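Local atomic coordinates of MgGH51 (PDB entry 6ZPV), a protein that is a fungal GH51 alpha-L-arabinofuranosidase, hydrolysing terminal non-reducing alpha-L-arabinofuranosyl residues of arabinose-containing glycans. Residues A239-W244 with I309-D314. Numbering follows the deposited sequence.
Sequences ATRWQW and IQQAID. With NAG (2-acetamido-2-deoxy-beta-D-glucopyranose), chain D; NAG (2-acetamido-2-deoxy-beta-D-glucopyranose), chain B.
Q311 reaches out from its helix and engages R241 and Q243 with the oxygen and the nitrogen of one amide. R241 arrives from the opposite direction, its guanidinium plane 69° from that amide, with Q243 NE2 over one guanidinium face. R241 NH2 donates to Q311 OE1 over 2.9 Å, straight at 176°. A C=O...N angle of 132°, in the carbonyl plane, places it on a lone pair. Water 1 joins the same oxygen to R241 NE, so OE1 accepts twice. Q311 NE2 donates to Q243 OE1 (2.8 Å), which lies in the Q311 amide plane; the two amides are nearly perpendicular, the donor tilted from Q243's carbonyl plane. NE2 also donates to N245 OD1. The O4-C1 linked NAGs form a chitobiose core, consistent with an N-glycan on N245 of the sequon N245-A246-T247. R241 NH2 also donates to chain B NAG O7 at 3.0 Å. D314 C lies 3.9 Å above the W244 ring plane, toward its rim, and W244 CD1 meets Q311 CG at 3.9 Å. Water 2 links W244 NE1, D314 OD2 and chain D NAG O6. The contact thus joins the loop after strand 224-227 to helix 306-320 of the (beta/alpha)8 barrel; P328 of helix 327-334 touches W244 and D314, and helix 359-373 packs on I309 and I313.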
loop_
_atom_site.group_PDB
_atom_site.type_symbol
_atom_site.label_atom_id
_atom_site.label_comp_id
_atom_site.label_asym_id
_atom_site.label_seq_id
_atom_site.Cartn_x
_atom_site.Cartn_y
_atom_site.Cartn_z
ATOM N N ALA A 239 -22.309 7.716 -1.390
ATOM C CA ALA A 239 -22.349 7.314 0.016
ATOM C C ALA A 239 -21.249 6.344 0.447
ATOM O O ALA A 239 -20.963 6.291 1.656
ATOM C CB ALA A 239 -23.694 6.680 0.343
ATOM N N THR A 240 -20.641 5.667 -0.487
ATOM C CA THR A 240 -19.607 4.676 -0.199
ATOM C C THR A 240 -18.186 5.163 -0.518
ATOM O O THR A 240 -17.248 4.359 -0.412
ATOM C CB THR A 240 -19.900 3.319 -0.826
ATOM O OG1 THR A 240 -20.085 3.479 -2.242
ATOM C CG2 THR A 240 -21.109 2.631 -0.182
ATOM N N ARG A 241 -18.027 6.442 -0.822
ATOM C CA ARG A 241 -16.704 7.020 -1.064
ATOM C C ARG A 241 -15.829 6.951 0.207
ATOM O O ARG A 241 -16.316 6.862 1.328
ATOM C CB ARG A 241 -16.888 8.478 -1.483
ATOM C CG ARG A 241 -17.287 9.422 -0.343
ATOM C CD ARG A 241 -17.707 10.790 -0.879
ATOM N NE ARG A 241 -17.955 11.768 0.161
ATOM C CZ ARG A 241 -19.041 11.852 0.923
ATOM N NH1 ARG A 241 -20.047 10.997 0.739
ATOM N NH2 ARG A 241 -19.096 12.746 1.899
ATOM N N TRP A 242 -14.519 7.051 -0.009
ATOM C CA TRP A 242 -13.610 7.209 1.147
ATOM C C TRP A 242 -13.864 8.607 1.742
ATOM O O TRP A 242 -13.934 9.581 0.991
ATOM C CB TRP A 242 -12.184 7.004 0.664
ATOM C CG TRP A 242 -11.134 7.046 1.740
ATOM C CD1 TRP A 242 -10.665 5.995 2.461
ATOM C CD2 TRP A 242 -10.415 8.199 2.217
ATOM N NE1 TRP A 242 -9.720 6.392 3.347
ATOM C CE2 TRP A 242 -9.519 7.729 3.216
ATOM C CE3 TRP A 242 -10.370 9.543 1.856
ATOM C CZ2 TRP A 242 -8.631 8.602 3.859
ATOM C CZ3 TRP A 242 -9.485 10.381 2.503
ATOM C CH2 TRP A 242 -8.611 9.918 3.480
ATOM N N GLN A 243 -13.888 8.690 3.068
ATOM C CA GLN A 243 -14.050 9.951 3.817
ATOM C C GLN A 243 -12.992 10.050 4.881
ATOM O O GLN A 243 -12.940 9.173 5.788
ATOM C CB GLN A 243 -15.458 10.074 4.455
ATOM C CG GLN A 243 -16.588 10.087 3.458
ATOM C CD GLN A 243 -17.920 10.487 4.094
ATOM O OE1 GLN A 243 -17.972 11.530 4.762
ATOM N NE2 GLN A 243 -18.971 9.730 3.867
ATOM N N TRP A 244 -12.220 11.115 4.893
ATOM C CA TRP A 244 -11.071 11.191 5.811
ATOM C C TRP A 244 -11.483 11.120 7.280
ATOM O O TRP A 244 -10.795 10.461 8.094
ATOM C CB TRP A 244 -10.301 12.541 5.582
ATOM C CG TRP A 244 -10.920 13.762 6.165
ATOM C CD1 TRP A 244 -11.911 14.531 5.620
ATOM C CD2 TRP A 244 -10.654 14.305 7.473
ATOM N NE1 TRP A 244 -12.314 15.497 6.522
ATOM C CE2 TRP A 244 -11.568 15.369 7.657
ATOM C CE3 TRP A 244 -9.815 13.936 8.540
ATOM C CZ2 TRP A 244 -11.621 16.078 8.869
ATOM C CZ3 TRP A 244 -9.906 14.628 9.715
ATOM C CH2 TRP A 244 -10.799 15.699 9.896
ATOM N N ILE A 309 -16.292 19.838 -1.525
ATOM C CA ILE A 309 -15.114 20.702 -1.621
ATOM C C ILE A 309 -14.659 21.065 -0.186
ATOM O O ILE A 309 -13.467 20.986 0.143
ATOM C CB ILE A 309 -15.428 21.948 -2.473
ATOM C CG1 ILE A 309 -15.657 21.533 -3.903
ATOM C CG2 ILE A 309 -14.310 23.002 -2.324
ATOM C CD1 ILE A 309 -16.172 22.618 -4.827
ATOM N N GLN A 310 -15.627 21.434 0.686
ATOM C CA GLN A 310 -15.230 21.738 2.068
ATOM C C GLN A 310 -14.635 20.504 2.750
ATOM O O GLN A 310 -13.675 20.644 3.523
ATOM C CB GLN A 310 -16.444 22.258 2.851
ATOM C CG GLN A 310 -16.052 22.653 4.283
ATOM C CD GLN A 310 -15.026 23.767 4.345
ATOM O OE1 GLN A 310 -13.939 23.638 5.029
ATOM N NE2 GLN A 310 -15.311 24.846 3.686
ATOM N N GLN A 311 -15.163 19.305 2.481
ATOM C CA GLN A 311 -14.609 18.083 3.123
ATOM C C GLN A 311 -13.163 17.890 2.677
ATOM O O GLN A 311 -12.335 17.470 3.508
ATOM C CB GLN A 311 -15.491 16.896 2.792
ATOM C CG GLN A 311 -15.022 15.611 3.478
ATOM C CD GLN A 311 -16.036 14.523 3.443
ATOM O OE1 GLN A 311 -16.813 14.435 2.447
ATOM N NE2 GLN A 311 -16.091 13.643 4.438
ATOM N N ALA A 312 -12.847 18.194 1.409
ATOM C CA ALA A 312 -11.460 18.088 0.953
ATOM C C ALA A 312 -10.563 19.141 1.601
ATOM O O ALA A 312 -9.413 18.844 1.930
ATOM C CB ALA A 312 -11.398 18.214 -0.561
ATOM N N ILE A 313 -11.069 20.374 1.790
ATOM C CA ILE A 313 -10.324 21.374 2.575
ATOM C C ILE A 313 -10.055 20.877 3.993
ATOM O O ILE A 313 -8.927 21.005 4.504
ATOM C CB ILE A 313 -11.073 22.714 2.542
ATOM C CG1 ILE A 313 -11.037 23.328 1.148
ATOM C CG2 ILE A 313 -10.504 23.675 3.569
ATOM C CD1 ILE A 313 -11.959 24.491 0.946
ATOM N N ASP A 314 -11.080 20.303 4.627
ATOM C CA ASP A 314 -10.930 19.753 5.979
ATOM C C ASP A 314 -9.840 18.685 6.007
ATOM O O ASP A 314 -8.998 18.678 6.918
ATOM C CB ASP A 314 -12.256 19.156 6.449
ATOM C CG ASP A 314 -13.411 20.107 6.657
ATOM O OD1 ASP A 314 -13.185 21.330 6.745
ATOM O OD2 ASP A 314 -14.558 19.579 6.684
HETATM C C1 NAG D . -17.435 12.935 7.851
HETATM C C2 NAG D . -18.651 12.362 8.555
HETATM C C3 NAG D . -19.885 12.574 7.668
HETATM C C4 NAG D . -20.036 14.051 7.293
HETATM C C5 NAG D . -18.731 14.538 6.630
HETATM C C6 NAG D . -18.769 16.063 6.306
HETATM C C7 NAG D . -18.489 10.536 10.166
HETATM C C8 NAG D . -18.341 9.072 10.383
HETATM N N2 NAG D . -18.508 10.953 8.893
HETATM O O3 NAG D . -21.090 12.117 8.351
HETATM O O4 NAG D . -21.096 14.146 6.327
HETATM O O5 NAG D . -17.678 14.351 7.562
HETATM O O6 NAG D . -17.559 16.504 5.608
HETATM O O7 NAG D . -18.669 11.278 11.069
HETATM C C1 NAG B . -22.060 15.184 6.617
HETATM C C2 NAG B . -22.860 15.440 5.364
HETATM C C3 NAG B . -23.982 16.477 5.702
HETATM C C4 NAG B . -24.709 16.085 6.966
HETATM C C5 NAG B . -23.836 15.700 8.129
HETATM C C6 NAG B . -24.570 15.138 9.370
HETATM C C7 NAG B . -21.364 15.339 3.384
HETATM C C8 NAG B . -20.441 16.066 2.486
HETATM N N2 NAG B . -21.999 16.024 4.356
HETATM O O3 NAG B . -24.788 16.642 4.584
HETATM O O4 NAG B . -25.536 17.211 7.391
HETATM O O5 NAG B . -22.904 14.711 7.650
HETATM O O6 NAG B . -25.175 13.861 8.893
HETATM O O7 NAG B . -21.375 14.120 3.244
HETATM O O HOH W 1 -15.885 13.877 -0.024
HETATM O O HOH W 2 -14.928 16.863 6.809
#